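Local coordinates for cycloalternan-forming enzyme (Listeria monocytogenes serovar 1/2a, PDB 5F7U), which is a multidomain protein of glycosyl hydrolase family 31, built around a TIM barrel and carrying a family 6 carbohydrate-binding module, at residues Q521-L526 against K575-E580. The protein carries 1 engineered substitution. Numbering follows the deposited sequence.
Sequences QREYLL and KSINPE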
ATOM      1  N   GLN A 521     -29.383  -9.710   8.041  1.00 21.11           N
ATOM      2  CA  GLN A 521     -29.160 -10.951   8.779  1.00 21.11           C
ATOM      3  C   GLN A 521     -28.049 -10.792   9.799  1.00 20.50           C
ATOM      4  O   GLN A 521     -27.996 -11.522  10.788  1.00 20.38           O
ATOM      5  CB  GLN A 521     -28.808 -12.096   7.826  1.00 21.38           C
ATOM      6  CG  GLN A 521     -29.897 -12.426   6.814  1.00 22.73           C
ATOM      7  CD  GLN A 521     -29.512 -13.611   5.960  1.00 23.54           C
ATOM      8  OE1 GLN A 521     -28.539 -13.548   5.209  1.00 23.83           O
ATOM      9  NE2 GLN A 521     -30.259 -14.701   6.077  1.00 24.41           N
ATOM     10  N   ARG A 522     -27.160  -9.839   9.529  1.00 19.80           N
ATOM     11  CA  ARG A 522     -26.054  -9.507  10.412  1.00 19.52           C
ATOM     12  C   ARG A 522     -26.319  -8.307  11.320  1.00 20.16           C
ATOM     13  O   ARG A 522     -25.472  -8.000  12.161  1.00 19.67           O
ATOM     14  CB  ARG A 522     -24.769  -9.229   9.597  1.00 18.70           C
ATOM     15  CG  ARG A 522     -24.081 -10.478   9.091  1.00 18.54           C
ATOM     16  CD  ARG A 522     -24.444 -10.762   7.650  1.00 18.70           C
ATOM     17  NE  ARG A 522     -23.763 -11.962   7.154  1.00 18.66           N
ATOM     18  CZ  ARG A 522     -24.301 -12.827   6.307  1.00 18.92           C
ATOM     19  NH1 ARG A 522     -23.617 -13.916   5.933  1.00 18.74           N
ATOM     20  NH2 ARG A 522     -25.532 -12.623   5.859  1.00 19.36           N
ATOM     21  N   GLU A 523     -27.473  -7.643  11.169  1.00 21.26           N
ATOM     22  CA  GLU A 523     -27.748  -6.416  11.936  1.00 22.43           C
ATOM     23  C   GLU A 523     -27.540  -6.591  13.446  1.00 21.75           C
ATOM     24  O   GLU A 523     -26.883  -5.758  14.085  1.00 21.59           O
ATOM     25  CB  GLU A 523     -29.167  -5.901  11.665  1.00 24.89           C
ATOM     26  CG  GLU A 523     -29.409  -4.495  12.202  1.00 28.11           C
ATOM     27  CD  GLU A 523     -30.882  -4.145  12.363  1.00 31.29           C
ATOM     28  OE1 GLU A 523     -31.703  -4.528  11.508  1.00 33.85           O
ATOM     29  OE2 GLU A 523     -31.244  -3.472  13.354  1.00 33.38           O
ATOM     30  N   TYR A 524     -28.094  -7.671  14.012  1.00 21.31           N
ATOM     31  CA  TYR A 524     -28.029  -7.896  15.457  1.00 21.06           C
ATOM     32  C   TYR A 524     -26.590  -7.942  16.012  1.00 20.25           C
ATOM     33  O   TYR A 524     -26.373  -7.613  17.181  1.00 20.41           O
ATOM     34  CB  TYR A 524     -28.834  -9.152  15.858  1.00 21.38           C
ATOM     35  CG  TYR A 524     -28.062 -10.443  15.733  1.00 20.81           C
ATOM     36  CD1 TYR A 524     -27.897 -11.062  14.483  1.00 20.40           C
ATOM     37  CD2 TYR A 524     -27.501 -11.063  16.867  1.00 20.83           C
ATOM     38  CE1 TYR A 524     -27.177 -12.251  14.365  1.00 19.81           C
ATOM     39  CE2 TYR A 524     -26.781 -12.261  16.755  1.00 20.33           C
ATOM     40  CZ  TYR A 524     -26.623 -12.843  15.505  1.00 19.84           C
ATOM     41  OH  TYR A 524     -25.912 -14.022  15.380  1.00 19.77           O
ATOM     42  N   LEU A 525     -25.620  -8.320  15.167  1.00 19.51           N
ATOM     43  CA  LEU A 525     -24.207  -8.376  15.563  1.00 19.18           C
ATOM     44  C   LEU A 525     -23.692  -6.990  15.900  1.00 18.92           C
ATOM     45  O   LEU A 525     -22.879  -6.821  16.808  1.00 18.90           O
ATOM     46  CB  LEU A 525     -23.331  -9.022  14.468  1.00 18.06           C
ATOM     47  CG  LEU A 525     -23.704 -10.477  14.090  1.00 18.50           C
ATOM     48  CD1 LEU A 525     -23.026 -10.877  12.784  1.00 17.91           C
ATOM     49  CD2 LEU A 525     -23.338 -11.467  15.199  1.00 18.59           C
ATOM     50  N   LEU A 526     -24.210  -6.006  15.180  1.00 19.21           N
ATOM     51  CA  LEU A 526     -23.824  -4.611  15.367  1.00 19.56           C
ATOM     52  C   LEU A 526     -24.678  -3.930  16.445  1.00 20.69           C
ATOM     53  O   LEU A 526     -24.140  -3.310  17.360  1.00 20.87           O
ATOM     54  CB  LEU A 526     -23.912  -3.878  14.027  1.00 19.16           C
ATOM     55  CG  LEU A 526     -22.809  -4.263  13.022  1.00 18.90           C
ATOM     56  CD1 LEU A 526     -23.299  -4.085  11.601  1.00 18.81           C
ATOM     57  CD2 LEU A 526     -21.547  -3.453  13.233  1.00 18.39           C
ATOM     58  N   LYS A 575     -20.782   0.922   9.265  1.00 18.96           N
ATOM     59  CA  LYS A 575     -20.661   2.334   9.642  1.00 20.30           C
ATOM     60  C   LYS A 575     -21.995   3.016   9.877  1.00 20.85           C
ATOM     61  O   LYS A 575     -22.104   3.911  10.737  1.00 21.13           O
ATOM     62  CB  LYS A 575     -19.862   3.093   8.579  1.00 20.85           C
ATOM     63  CG  LYS A 575     -18.408   3.254   8.929  1.00 22.48           C
ATOM     64  CD  LYS A 575     -17.717   4.302   8.047  1.00 22.95           C
ATOM     65  CE  LYS A 575     -17.895   5.704   8.596  1.00 24.30           C
ATOM     66  NZ  LYS A 575     -17.028   6.723   7.912  1.00 25.13           N
ATOM     67  N   SER A 576     -23.021   2.578   9.139  1.00 21.11           N
ATOM     68  CA  SER A 576     -24.370   3.130   9.285  1.00 21.92           C
ATOM     69  C   SER A 576     -24.935   2.899  10.688  1.00 22.24           C
ATOM     70  O   SER A 576     -25.712   3.716  11.192  1.00 22.65           O
ATOM     71  CB  SER A 576     -25.313   2.603   8.185  1.00 22.08           C
ATOM     72  OG  SER A 576     -25.874   1.320   8.467  1.00 22.51           O
ATOM     73  N   ILE A 577     -24.507   1.805  11.322  1.00 21.63           N
ATOM     74  CA  ILE A 577     -24.927   1.447  12.673  1.00 21.99           C
ATOM     75  C   ILE A 577     -23.916   1.905  13.729  1.00 21.77           C
ATOM     76  O   ILE A 577     -24.298   2.458  14.771  1.00 21.76           O
ATOM     77  CB  ILE A 577     -25.240  -0.071  12.780  1.00 22.31           C
ATOM     78  CG1 ILE A 577     -26.485  -0.393  11.930  1.00 22.92           C
ATOM     79  CG2 ILE A 577     -25.496  -0.473  14.234  1.00 22.70           C
ATOM     80  CD1 ILE A 577     -26.659  -1.841  11.525  1.00 22.80           C
ATOM     81  N   ASN A 578     -22.639   1.671  13.457  1.00 20.85           N
ATOM     82  CA  ASN A 578     -21.557   1.997  14.370  1.00 20.97           C
ATOM     83  C   ASN A 578     -20.546   2.871  13.622  1.00 20.68           C
ATOM     84  O   ASN A 578     -19.731   2.340  12.868  1.00 19.55           O
ATOM     85  CB  ASN A 578     -20.900   0.694  14.862  1.00 21.18           C
ATOM     86  CG  ASN A 578     -19.694   0.932  15.774  1.00 21.60           C
ATOM     87  OD1 ASN A 578     -19.299   2.064  16.049  1.00 21.43           O
ATOM     88  ND2 ASN A 578     -19.099  -0.163  16.241  1.00 22.18           N
ATOM     89  N   PRO A 579     -20.600   4.211  13.835  1.00 21.27           N
ATOM     90  CA  PRO A 579     -19.722   5.116  13.088  1.00 21.09           C
ATOM     91  C   PRO A 579     -18.213   4.812  13.220  1.00 20.84           C
ATOM     92  O   PRO A 579     -17.428   5.264  12.377  1.00 20.45           O
ATOM     93  CB  PRO A 579     -20.048   6.487  13.678  1.00 21.76           C
ATOM     94  CG  PRO A 579     -21.436   6.375  14.194  1.00 22.85           C
ATOM     95  CD  PRO A 579     -21.597   4.945  14.651  1.00 22.21           C
ATOM     96  N   GLU A 580     -17.826   4.047  14.244  1.00 21.05           N
ATOM     97  CA  GLU A 580     -16.426   3.676  14.499  1.00 21.32           C
ATOM     98  C   GLU A 580     -16.055   2.296  13.948  1.00 19.66           C
ATOM     99  O   GLU A 580     -14.978   1.774  14.269  1.00 18.81           O
ATOM    100  CB  GLU A 580     -16.134   3.700  16.002  1.00 24.85           C
ATOM    101  CG  GLU A 580     -16.165   5.071  16.648  1.00 28.91           C
ATOM    102  CD  GLU A 580     -14.766   5.594  16.921  1.00 32.45           C
ATOM    103  OE1 GLU A 580     -14.068   5.055  17.837  1.00 33.92           O
ATOM    104  OE2 GLU A 580     -14.360   6.547  16.212  1.00 34.81           O
TER
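Ile-577 packs against Leu-526 and Glu-523 in a small apolar contact between two helices on the outside of the family 31 TIM barrel, the short 523-527 and the long 555-577. The two segments bury only 184 Å² together, although their backbones come within 6.7 Å of each other at the CA atoms of Leu-526 and Ile-577. Both branches of the isoleucine are used. The methyl Ile-577 CG2 lies 3.8 Å from Leu-526 CB. The other arm, with CG1 anti to the carbonyl carbon (chi1 -67°), carries Ile-577 CD1 to 4.0 Å from Leu-526 CD1 and 3.9 Å from Glu-523 CG. Glu-523 thus contributes its aliphatic portion, crossing the isoleucine at about a right angle, and its extended chain takes the carboxylate onward at an exposed position. Leu-526, by contrast, is buried, and it also touches Phe-573 and Ala-574 of helix 555-577. In the following loop, Asn-578 forms an Asx turn: its OD1 accepts from Glu-580 N at 3.1 Å (N-H...O 148°), with the donor well above the carbonyl plane. The amide's ND2 donates to Ile-531 O, tying this turn to the chain between helix 523-527 and barrel strand 534-536; beyond the turn the chain enters the adjacent parallel strand, 584-585.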